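Local coordinates for rhodanese-like domain-containing protein (Rhodopseudomonas palustris, PDB 2HHG) that is of unknown function but has a rhodanese-like domain and may act as a sulfurtransferase, as its family suggests, at residues K11-D15 and L97-L101; E69-D73 and T105-L111; D54-G59 and G128-E132. One frame throughout, in Å; residues are numbered along the deposited sequence. Where two conformers were deposited one is given.

Interaction 1: residues K11-D15 and L97-L101. With PO4 (phosphate ion), chain B.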
ATOM      1  N   LYS A  11       5.008  -4.435  16.004  1.00 10.25           N
ATOM      2  CA  LYS A  11       4.699  -5.863  16.013  1.00 11.47           C
ATOM      3  C   LYS A  11       3.196  -6.100  16.205  1.00 11.51           C
ATOM      4  O   LYS A  11       2.581  -6.841  15.435  1.00 11.74           O
ATOM      5  CB  LYS A  11       5.517  -6.589  17.079  1.00 11.96           C
ATOM      6  CG  LYS A  11       5.339  -8.097  17.060  1.00 14.86           C
ATOM      7  CD  LYS A  11       6.235  -8.776  18.084  1.00 18.39           C
ATOM      8  CE  LYS A  11       6.250 -10.281  17.894  1.00 19.52           C
ATOM      9  NZ  LYS A  11       4.881 -10.848  17.972  1.00 22.02           N
ATOM     10  N   ALA A  12       2.610  -5.451  17.210  1.00 11.50           N
ATOM     11  CA  ALA A  12       1.174  -5.560  17.467  1.00 11.53           C
ATOM     12  C   ALA A  12       0.351  -5.027  16.300  1.00 11.31           C
ATOM     13  O   ALA A  12      -0.618  -5.655  15.879  1.00 11.36           O
ATOM     14  CB  ALA A  12       0.800  -4.833  18.749  1.00 12.15           C
HETATM   15  N   MSE A  13       0.744  -3.871  15.781  1.00 10.68           N
HETATM   16  CA  MSE A  13       0.016  -3.249  14.676  1.00 10.30           C
HETATM   17  C   MSE A  13       0.043  -4.093  13.414  1.00 10.19           C
HETATM   18  O   MSE A  13      -0.972  -4.217  12.724  1.00 10.35           O
HETATM   19  CB  MSE A  13       0.568  -1.867  14.362  1.00 10.75           C
HETATM   20  CG  MSE A  13       0.445  -0.882  15.496  1.00 12.26           C
HETATM   21 SE   MSE A  13       1.404   0.709  15.010  1.00 21.50          SE
HETATM   22  CE  MSE A  13       1.636   1.422  16.788  1.00 20.25           C
ATOM     23  N   LEU A  14       1.208  -4.661  13.115  1.00  9.82           N
ATOM     24  CA  LEU A  14       1.389  -5.476  11.922  1.00 10.36           C
ATOM     25  C   LEU A  14       0.645  -6.803  12.015  1.00 11.59           C
ATOM     26  O   LEU A  14       0.071  -7.262  11.023  1.00 11.68           O
ATOM     27  CB  LEU A  14       2.875  -5.689  11.633  1.00 10.41           C
ATOM     28  CG  LEU A  14       3.609  -4.453  11.104  1.00  9.94           C
ATOM     29  CD1 LEU A  14       5.111  -4.640  11.197  1.00 10.80           C
ATOM     30  CD2 LEU A  14       3.189  -4.119   9.671  1.00 10.46           C
ATOM     31  N   ASP A  15       0.640  -7.408  13.204  1.00 12.45           N
ATOM     32  CA  ASP A  15      -0.108  -8.641  13.431  0.50 13.15           C
ATOM     33  C   ASP A  15      -1.589  -8.413  13.154  1.00 13.13           C
ATOM     34  O   ASP A  15      -2.222  -9.191  12.427  1.00 13.78           O
ATOM     35  CB  ASP A  15       0.082  -9.144  14.865  0.50 13.68           C
ATOM     36  CG  ASP A  15      -0.820 -10.324  15.190  0.50 14.78           C
ATOM     37  OD1 ASP A  15      -0.751 -11.342  14.472  0.50 15.96           O
ATOM     38  OD2 ASP A  15      -1.604 -10.226  16.156  0.50 16.77           O
ATOM     39  N   LEU A  97       5.758  -3.456   5.045  1.00 10.07           N
ATOM     40  CA  LEU A  97       5.254  -3.194   6.395  1.00  9.81           C
ATOM     41  C   LEU A  97       4.284  -2.018   6.455  1.00  9.37           C
ATOM     42  O   LEU A  97       3.143  -2.189   6.882  1.00  9.09           O
ATOM     43  CB  LEU A  97       6.398  -3.048   7.406  1.00 10.48           C
ATOM     44  CG  LEU A  97       7.403  -4.210   7.455  1.00 11.85           C
ATOM     45  CD1 LEU A  97       8.389  -4.025   8.597  1.00 12.76           C
ATOM     46  CD2 LEU A  97       6.724  -5.577   7.560  1.00 13.43           C
ATOM     47  N   ARG A  98       4.717  -0.835   6.016  1.00  8.59           N
ATOM     48  CA  ARG A  98       3.830   0.330   5.952  1.00  8.51           C
ATOM     49  C   ARG A  98       2.573   0.002   5.165  1.00  7.84           C
ATOM     50  O   ARG A  98       1.479   0.446   5.509  1.00  7.40           O
ATOM     51  CB  ARG A  98       4.522   1.533   5.301  1.00  8.72           C
ATOM     52  CG  ARG A  98       5.420   2.339   6.215  1.00  9.39           C
ATOM     53  CD  ARG A  98       6.225   3.354   5.415  1.00  9.14           C
ATOM     54  NE  ARG A  98       7.228   2.688   4.588  1.00  9.51           N
ATOM     55  CZ  ARG A  98       7.905   3.242   3.586  1.00  9.06           C
ATOM     56  NH1 ARG A  98       7.674   4.494   3.210  1.00  9.46           N
ATOM     57  NH2 ARG A  98       8.806   2.516   2.934  1.00  9.71           N
ATOM     58  N   SER A  99       2.734  -0.762   4.088  1.00  8.04           N
ATOM     59  CA  SER A  99       1.589  -1.064   3.233  1.00  8.26           C
ATOM     60  C   SER A  99       0.576  -1.994   3.886  1.00  7.66           C
ATOM     61  O   SER A  99      -0.611  -1.925   3.570  1.00  7.26           O
ATOM     62  CB  SER A  99       2.028  -1.592   1.870  1.00  9.16           C
ATOM     63  OG  SER A  99       2.857  -2.722   2.002  1.00 10.97           O
ATOM     64  N   ALA A 100       1.027  -2.860   4.794  1.00  7.52           N
ATOM     65  CA  ALA A 100       0.085  -3.660   5.581  1.00  7.74           C
ATOM     66  C   ALA A 100      -0.752  -2.735   6.460  1.00  7.26           C
ATOM     67  O   ALA A 100      -1.977  -2.867   6.538  1.00  7.56           O
ATOM     68  CB  ALA A 100       0.809  -4.695   6.423  1.00  8.53           C
ATOM     69  N   LEU A 101      -0.094  -1.786   7.122  1.00  7.30           N
ATOM     70  CA  LEU A 101      -0.819  -0.830   7.959  1.00  7.45           C
ATOM     71  C   LEU A 101      -1.760   0.026   7.125  1.00  7.43           C
ATOM     72  O   LEU A 101      -2.890   0.271   7.524  1.00  7.16           O
ATOM     73  CB  LEU A 101       0.137   0.054   8.763  1.00  7.83           C
ATOM     74  CG  LEU A 101       1.116  -0.652   9.701  1.00  7.82           C
ATOM     75  CD1 LEU A 101       1.816   0.388  10.549  1.00  9.84           C
ATOM     76  CD2 LEU A 101       0.427  -1.698  10.582  1.00  9.34           C
TER
HETATM   77  P   PO4 B4285       8.643  -0.807   5.039  1.00 11.18           P
HETATM   78  O1  PO4 B4285       8.339  -2.261   4.891  1.00 11.95           O
HETATM   79  O2  PO4 B4285       7.438  -0.059   5.509  1.00 10.88           O
HETATM   80  O3  PO4 B4285       9.751  -0.685   6.075  1.00 15.77           O
HETATM   81  O4  PO4 B4285       9.134  -0.233   3.740  1.00 12.73           O
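M13, modelled as selenomethionine, meets L101 near its backbone. L101 CD2 lies 3.8 Å from M13 CB and 3.6 Å from M13 O. The rest of the M13 chain leads away from the contact. L14 follows and carries most of the packing. Its CG stands beside the backbone N (chi1 -72°), which brings the CD2 methyl against the other helix. L14 CD2 sits 3.4 Å from L97 O. It also lies 3.8 Å from L101 CD2 and touches the A100 methyl. L14 crosses both L97 and L101 at about a right angle. No hydrogen bond joins the segments. Their helix axes come within 9.6 Å at an angle of 61°.

The other helix also holds a phosphate, probably from the crystallisation liquor. L97 N gives a bond to O1. R98 N and R98 NE both bind O2. R98 NH2 reaches O4 over 2.9 Å in a nearly straight bond (176°). The phosphorus lies in the guanidinium plane, at its edge. R98 NH1 has a salt bridge to E50. A leucine in place of R98 would probably cost the phosphate its two side-chain bonds, from NE and NH2, and leave E50 without this charged mate.

The phosphate sits at the N-terminal end of helix 97-109, where R98 and S99 also touch C93. This is consistent with the active-site loop of rhodanese domains, whose shape resembles the phosphate cradle of tyrosine phosphatases.

Interaction 2: residues E69-D73 and T105-L111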
ATOM      1  N   GLU A  69      -5.807   8.792   4.504  1.00  7.81           N
ATOM      2  CA  GLU A  69      -7.179   8.985   4.977  1.00  7.81           C
ATOM      3  C   GLU A  69      -7.816  10.214   4.348  1.00  7.59           C
ATOM      4  O   GLU A  69      -9.009  10.217   4.035  1.00  7.80           O
ATOM      5  CB  GLU A  69      -7.221   9.096   6.504  1.00  8.36           C
ATOM      6  CG  GLU A  69      -6.648   7.882   7.242  1.00  8.92           C
ATOM      7  CD  GLU A  69      -5.156   7.976   7.556  1.00  8.45           C
ATOM      8  OE1 GLU A  69      -4.415   8.672   6.837  1.00  8.91           O
ATOM      9  OE2 GLU A  69      -4.723   7.333   8.530  1.00  9.26           O
ATOM     10  N   PHE A  70      -6.998  11.248   4.163  1.00  7.63           N
ATOM     11  CA  PHE A  70      -7.433  12.528   3.621  1.00  8.16           C
ATOM     12  C   PHE A  70      -7.739  12.478   2.137  1.00  8.08           C
ATOM     13  O   PHE A  70      -8.526  13.286   1.642  1.00  8.98           O
ATOM     14  CB  PHE A  70      -6.383  13.590   3.937  1.00  8.45           C
ATOM     15  CG  PHE A  70      -6.215  13.790   5.400  1.00  8.81           C
ATOM     16  CD1 PHE A  70      -7.043  14.669   6.083  1.00  9.76           C
ATOM     17  CD2 PHE A  70      -5.303  13.032   6.115  1.00  9.09           C
ATOM     18  CE1 PHE A  70      -6.939  14.811   7.457  1.00  9.93           C
ATOM     19  CE2 PHE A  70      -5.196  13.168   7.486  1.00  9.94           C
ATOM     20  CZ  PHE A  70      -6.005  14.064   8.156  1.00  9.90           C
ATOM     21  N   TRP A  71      -7.119  11.539   1.428  1.00  7.84           N
ATOM     22  CA  TRP A  71      -7.396  11.357   0.006  1.00  8.17           C
ATOM     23  C   TRP A  71      -8.492  10.318  -0.231  1.00  7.99           C
ATOM     24  O   TRP A  71      -9.224  10.414  -1.211  1.00  8.41           O
ATOM     25  CB  TRP A  71      -6.111  10.996  -0.743  1.00  8.42           C
ATOM     26  CG  TRP A  71      -5.144  12.145  -0.899  1.00  8.74           C
ATOM     27  CD1 TRP A  71      -5.115  13.319  -0.189  1.00  9.09           C
ATOM     28  CD2 TRP A  71      -4.053  12.209  -1.818  1.00  9.57           C
ATOM     29  NE1 TRP A  71      -4.081  14.116  -0.625  1.00 10.47           N
ATOM     30  CE2 TRP A  71      -3.413  13.452  -1.620  1.00  9.16           C
ATOM     31  CE3 TRP A  71      -3.563  11.345  -2.804  1.00  9.61           C
ATOM     32  CZ2 TRP A  71      -2.304  13.843  -2.368  1.00 10.26           C
ATOM     33  CZ3 TRP A  71      -2.455  11.735  -3.538  1.00 10.37           C
ATOM     34  CH2 TRP A  71      -1.843  12.975  -3.318  1.00 10.33           C
ATOM     35  N   ILE A  72      -8.613   9.333   0.657  1.00  7.77           N
ATOM     36  CA  ILE A  72      -9.655   8.316   0.508  1.00  8.13           C
ATOM     37  C   ILE A  72     -11.059   8.857   0.796  1.00  8.10           C
ATOM     38  O   ILE A  72     -12.000   8.611   0.035  1.00  8.25           O
ATOM     39  CB  ILE A  72      -9.391   7.107   1.418  1.00  7.76           C
ATOM     40  CG1 ILE A  72      -8.207   6.293   0.888  1.00  8.52           C
ATOM     41  CG2 ILE A  72     -10.636   6.222   1.527  1.00  8.46           C
ATOM     42  CD1 ILE A  72      -7.797   5.143   1.781  1.00  9.63           C
ATOM     43  N   ASP A  73     -11.203   9.567   1.910  1.00  8.30           N
ATOM     44  CA  ASP A  73     -12.513   9.964   2.410  1.00  8.95           C
ATOM     45  C   ASP A  73     -13.163  10.984   1.483  1.00  9.28           C
ATOM     46  O   ASP A  73     -12.640  12.079   1.330  1.00  8.95           O
ATOM     47  CB  ASP A  73     -12.350  10.543   3.812  1.00  9.16           C
ATOM     48  CG  ASP A  73     -13.659  10.959   4.443  1.00  9.49           C
ATOM     49  OD1 ASP A  73     -14.740  10.800   3.832  1.00  9.86           O
ATOM     50  OD2 ASP A  73     -13.596  11.469   5.576  1.00 11.14           O
ATOM     51  N   THR A 105      -5.777   0.326   7.437  1.00  7.35           N
ATOM     52  CA  THR A 105      -6.443   1.614   7.625  1.00  7.62           C
ATOM     53  C   THR A 105      -7.552   1.821   6.590  1.00  7.56           C
ATOM     54  O   THR A 105      -8.681   2.179   6.931  1.00  7.82           O
ATOM     55  CB  THR A 105      -5.433   2.756   7.530  1.00  7.92           C
ATOM     56  OG1 THR A 105      -4.491   2.635   8.602  1.00  8.18           O
ATOM     57  CG2 THR A 105      -6.120   4.118   7.598  1.00  9.40           C
ATOM     58  N   ALA A 106      -7.224   1.585   5.327  1.00  7.76           N
ATOM     59  CA  ALA A 106      -8.191   1.773   4.252  1.00  7.67           C
ATOM     60  C   ALA A 106      -9.395   0.851   4.449  1.00  8.30           C
ATOM     61  O   ALA A 106     -10.545   1.272   4.320  1.00  8.18           O
ATOM     62  CB  ALA A 106      -7.534   1.529   2.911  1.00  7.80           C
ATOM     63  N   GLN A 107      -9.129  -0.398   4.806  1.00  8.23           N
ATOM     64  CA  GLN A 107     -10.201  -1.356   5.042  1.00  8.97           C
ATOM     65  C   GLN A 107     -11.082  -0.936   6.226  1.00  9.00           C
ATOM     66  O   GLN A 107     -12.315  -1.040   6.149  1.00  9.38           O
ATOM     67  CB  GLN A 107      -9.604  -2.733   5.278  1.00  9.18           C
ATOM     68  CG  GLN A 107     -10.618  -3.858   5.254  1.00  9.88           C
ATOM     69  CD  GLN A 107      -9.948  -5.197   5.348  1.00  9.46           C
ATOM     70  OE1 GLN A 107      -9.632  -5.676   6.443  1.00 11.96           O
ATOM     71  NE2 GLN A 107      -9.714  -5.809   4.211  1.00  8.21           N
ATOM     72  N   ASP A 108     -10.451  -0.455   7.303  1.00  9.35           N
ATOM     73  CA  ASP A 108     -11.159   0.067   8.471  1.00 10.30           C
ATOM     74  C   ASP A 108     -12.099   1.217   8.111  1.00  9.63           C
ATOM     75  O   ASP A 108     -13.129   1.405   8.748  1.00 10.78           O
ATOM     76  CB  ASP A 108     -10.175   0.564   9.537  1.00 10.62           C
ATOM     77  CG  ASP A 108      -9.459  -0.558  10.268  1.00 12.24           C
ATOM     78  OD1 ASP A 108      -9.841  -1.734  10.130  1.00 12.87           O
ATOM     79  OD2 ASP A 108      -8.494  -0.240  10.998  1.00 14.06           O
HETATM   80  N   MSE A 109     -11.728   1.999   7.102  1.00  9.25           N
HETATM   81  CA  MSE A 109     -12.540   3.128   6.657  1.00  9.14           C
HETATM   82  C   MSE A 109     -13.735   2.682   5.836  1.00  8.85           C
HETATM   83  O   MSE A 109     -14.702   3.428   5.691  1.00  8.98           O
HETATM   84  CB  MSE A 109     -11.701   4.099   5.828  1.00  9.18           C
HETATM   85  CG  MSE A 109     -10.611   4.762   6.621  1.00  9.94           C
HETATM   86 SE   MSE A 109      -9.535   5.924   5.521  1.00 13.82          SE
HETATM   87  CE  MSE A 109     -10.852   7.322   5.215  1.00 11.62           C
ATOM     88  N   GLY A 110     -13.645   1.478   5.274  1.00  8.93           N
ATOM     89  CA  GLY A 110     -14.684   0.960   4.385  1.00  9.32           C
ATOM     90  C   GLY A 110     -14.243   0.699   2.951  1.00  8.92           C
ATOM     91  O   GLY A 110     -15.025   0.174   2.157  1.00  9.76           O
ATOM     92  N   LEU A 111     -13.003   1.049   2.597  1.00  8.71           N
ATOM     93  CA  LEU A 111     -12.493   0.748   1.255  1.00  8.82           C
ATOM     94  C   LEU A 111     -12.430  -0.769   1.081  1.00  9.11           C
ATOM     95  O   LEU A 111     -11.946  -1.468   1.966  1.00  9.50           O
ATOM     96  CB  LEU A 111     -11.111   1.364   1.034  1.00  8.55           C
ATOM     97  CG  LEU A 111     -10.694   1.602  -0.425  1.00  8.61           C
ATOM     98  CD1 LEU A 111     -11.478   2.746  -1.031  1.00  9.31           C
ATOM     99  CD2 LEU A 111      -9.204   1.891  -0.545  1.00  8.66           C
TER
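The E69 carboxylate is the flat group that reaches across, and it meets a methyl. E69 OE2 lies 3.6 Å from T105 CG2, with E69 CG also against that methyl. The two side chains cross at about a right angle. The T105 hydroxyl is turned elsewhere and bonds to L101 O. D73 OD1 takes the N-H of Q75. No ring stacks between the segments; the W71 ring pairs with K80 in a cation-pi contact.

M109, a selenomethionine, is the main bridge. Its chain runs out straight to SE and then bends (chi3 70°). The bend lays the CE methyl over the last turn of helix 68-72. M109 CE sits 3.6 Å from E69 O, the oxygen that also accepts the D73 N-H. It lies 3.8 Å from D73 CB and 3.9 Å from I72 CG2. M109 SE rests 3.9 Å from E69 CG.

Deeper in, I72 points at the other helix. I72 CD1 packs 3.8 Å from A106 CB. It is 4.2 Å from L111 CD2. A106 and L111 also touch F91 of strand 88-92, and I72 touches F83. The contacts on this inner side are between apolar groups.

Helix 97-109 ends here in a Schellman motif. G110 has a positive phi (117°), and L111 N bonds back to A106 O over 3.0 Å. The turn sends the chain on to strand 114-117, completing a beta-alpha-beta crossover from strand 88-92, as in the rhodanese alpha/beta fold.

Interaction 3: residues D54-G59 and G128-E132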
ATOM      1  N   ASP A  54      14.571   4.598  -6.277  1.00 15.01           N
ATOM      2  CA  ASP A  54      14.398   3.189  -6.625  1.00 14.93           C
ATOM      3  C   ASP A  54      13.497   2.917  -7.828  1.00 14.31           C
ATOM      4  O   ASP A  54      13.479   1.798  -8.348  1.00 14.74           O
ATOM      5  CB  ASP A  54      13.880   2.418  -5.406  1.00 15.06           C
ATOM      6  CG  ASP A  54      14.890   2.365  -4.272  1.00 16.42           C
ATOM      7  OD1 ASP A  54      16.104   2.247  -4.551  1.00 18.27           O
ATOM      8  OD2 ASP A  54      14.468   2.431  -3.099  1.00 16.85           O
ATOM      9  N   GLY A  55      12.758   3.928  -8.271  1.00 13.12           N
ATOM     10  CA  GLY A  55      11.738   3.736  -9.298  1.00 12.39           C
ATOM     11  C   GLY A  55      10.428   3.267  -8.692  1.00 11.05           C
ATOM     12  O   GLY A  55      10.276   3.238  -7.463  1.00 10.99           O
ATOM     13  N   LYS A  56       9.486   2.886  -9.553  1.00 10.66           N
ATOM     14  CA  LYS A  56       8.129   2.553  -9.132  1.00 10.54           C
ATOM     15  C   LYS A  56       7.484   1.510 -10.043  1.00 10.17           C
ATOM     16  O   LYS A  56       7.993   1.190 -11.131  1.00 10.22           O
ATOM     17  CB  LYS A  56       7.267   3.820  -9.111  1.00 10.86           C
ATOM     18  CG  LYS A  56       7.058   4.461 -10.476  1.00 12.50           C
ATOM     19  CD  LYS A  56       6.254   5.734 -10.344  1.00 15.24           C
ATOM     20  CE  LYS A  56       6.259   6.513 -11.642  1.00 17.94           C
ATOM     21  NZ  LYS A  56       5.455   7.758 -11.536  1.00 20.05           N
ATOM     22  N   ILE A  57       6.351   0.982  -9.600  1.00  9.47           N
ATOM     23  CA  ILE A  57       5.554   0.090 -10.420  1.00  9.25           C
ATOM     24  C   ILE A  57       4.843   0.936 -11.482  1.00  9.23           C
ATOM     25  O   ILE A  57       4.177   1.913 -11.148  1.00  9.08           O
ATOM     26  CB  ILE A  57       4.557  -0.694  -9.546  1.00  8.91           C
ATOM     27  CG1 ILE A  57       5.329  -1.621  -8.599  1.00  9.49           C
ATOM     28  CG2 ILE A  57       3.590  -1.481 -10.412  1.00  9.87           C
ATOM     29  CD1 ILE A  57       4.465  -2.391  -7.608  1.00  9.88           C
ATOM     30  N   PRO A  58       5.018   0.595 -12.774  1.00  9.71           N
ATOM     31  CA  PRO A  58       4.399   1.398 -13.825  1.00  9.82           C
ATOM     32  C   PRO A  58       2.894   1.533 -13.654  1.00 10.00           C
ATOM     33  O   PRO A  58       2.200   0.562 -13.353  1.00 10.02           O
ATOM     34  CB  PRO A  58       4.744   0.625 -15.105  1.00  9.95           C
ATOM     35  CG  PRO A  58       5.993  -0.111 -14.771  1.00 10.55           C
ATOM     36  CD  PRO A  58       5.818  -0.508 -13.335  1.00  9.94           C
ATOM     37  N   GLY A  59       2.407   2.754 -13.817  1.00 10.59           N
ATOM     38  CA  GLY A  59       0.980   3.006 -13.750  1.00 11.02           C
ATOM     39  C   GLY A  59       0.436   3.116 -12.336  1.00 10.60           C
ATOM     40  O   GLY A  59      -0.765   3.304 -12.156  1.00 12.28           O
ATOM     41  N   GLY A 128      12.489  -9.156 -10.483  1.00 14.68           N
ATOM     42  CA  GLY A 128      12.592  -8.610 -11.832  1.00 14.20           C
ATOM     43  C   GLY A 128      11.279  -8.074 -12.372  1.00 13.53           C
ATOM     44  O   GLY A 128      11.067  -8.053 -13.583  1.00 13.75           O
ATOM     45  N   GLY A 129      10.400  -7.618 -11.478  1.00 12.66           N
ATOM     46  CA  GLY A 129       9.117  -7.041 -11.883  1.00 12.09           C
ATOM     47  C   GLY A 129       9.253  -5.771 -12.706  1.00 11.67           C
ATOM     48  O   GLY A 129      10.301  -5.125 -12.679  1.00 12.38           O
ATOM     49  N   PRO A 130       8.198  -5.412 -13.461  1.00 11.18           N
ATOM     50  CA  PRO A 130       8.195  -4.173 -14.246  1.00 11.42           C
ATOM     51  C   PRO A 130       8.529  -2.947 -13.394  1.00 11.53           C
ATOM     52  O   PRO A 130       7.948  -2.759 -12.319  1.00 11.08           O
ATOM     53  CB  PRO A 130       6.753  -4.093 -14.761  1.00 11.43           C
ATOM     54  CG  PRO A 130       6.307  -5.517 -14.822  1.00 11.52           C
ATOM     55  CD  PRO A 130       6.951  -6.178 -13.637  1.00 11.01           C
ATOM     56  N   ILE A 131       9.469  -2.131 -13.861  1.00 12.12           N
ATOM     57  CA  ILE A 131       9.878  -0.929 -13.134  1.00 13.49           C
ATOM     58  C   ILE A 131       9.940   0.269 -14.069  1.00 13.78           C
ATOM     59  O   ILE A 131      10.454   0.178 -15.193  1.00 13.93           O
ATOM     60  CB  ILE A 131      11.242  -1.107 -12.415  1.00 13.93           C
ATOM     61  CG1 ILE A 131      11.134  -2.135 -11.284  1.00 15.61           C
ATOM     62  CG2 ILE A 131      11.743   0.228 -11.844  1.00 14.44           C
ATOM     63  CD1 ILE A 131      12.469  -2.508 -10.660  1.00 18.60           C
ATOM     64  N   GLU A 132       9.401   1.387 -13.594  1.00 14.11           N
ATOM     65  CA  GLU A 132       9.563   2.679 -14.244  1.00 15.01           C
ATOM     66  C   GLU A 132      10.502   3.537 -13.404  1.00 15.17           C
ATOM     67  O   GLU A 132      10.313   3.681 -12.191  1.00 15.24           O
ATOM     68  CB  GLU A 132       8.212   3.371 -14.400  1.00 15.49           C
ATOM     69  CG  GLU A 132       8.307   4.801 -14.921  1.00 17.36           C
ATOM     70  CD  GLU A 132       6.968   5.502 -14.962  1.00 20.83           C
ATOM     71  OE1 GLU A 132       5.931   4.816 -14.880  1.00 21.03           O
ATOM     72  OE2 GLU A 132       6.956   6.745 -15.080  1.00 22.89           O
TER
HETATM   73  O   HOH W   1       3.674   5.154 -14.046  1.00 18.93           O
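K56 and E132 lie side by side and point the same way. K56 CG sits between the backbone N and the carbonyl carbon (chi1 65°), and the chain is extended beyond it. E132 is extended too, with CG anti to N (chi1 173°). K56 CE is 3.5 Å from E132 OE2. K56 NZ is 4.0 Å from the same oxygen, a long salt bridge.

The backbones fix this pairing. K56 N gives a bond of 2.9 Å to E132 O. E132 N returns one of 2.8 Å to K56 O, almost straight at 175°. The two residues form one hydrogen-bonded antiparallel pair, although neither segment is a regular strand. I131 CA also makes a CA-H...O contact with K56 O.

Two residues on, the prolines meet. P58 CD lies 4.0 Å from P130 CB and 3.3 Å from P130 O. P58 CG rests near E132 CB. At the other end, G55 CA is 3.2 Å from E132 O, where a side chain on G55 would collide.

The C-terminal tail thus runs beside the loop after helix 48-54. P130 packs on I30 and H33 of helix 26-34, and its O accepts W124 NE1. I131 lies on F121 and R125 of helix 120-126. The I57 side chain touches both of these helices, and its N bonds to Y92 OH at the end of strand 88-92.

How the interactions relate
Interactions 1 and 2 share helix 97-109. The first uses its start, beside the phosphate, and the second its end. Their centres are 16 Å apart. Interaction 3 lies on the opposite side of the chain's centre from both, with centres 23 Å from interaction 1 and 25 Å from interaction 2. Along the chain, interaction 1 crosses each of the others, while interaction 2 is nested within the loop closed by interaction 3. One helix thus receives helix 10-18 and the short helix 68-72. The tail instead pairs with the loop before strand 61-62. Together the contacts join helix 10-18, helix 68-72 and the last modelled residues to the parallel-sheet rhodanese fold.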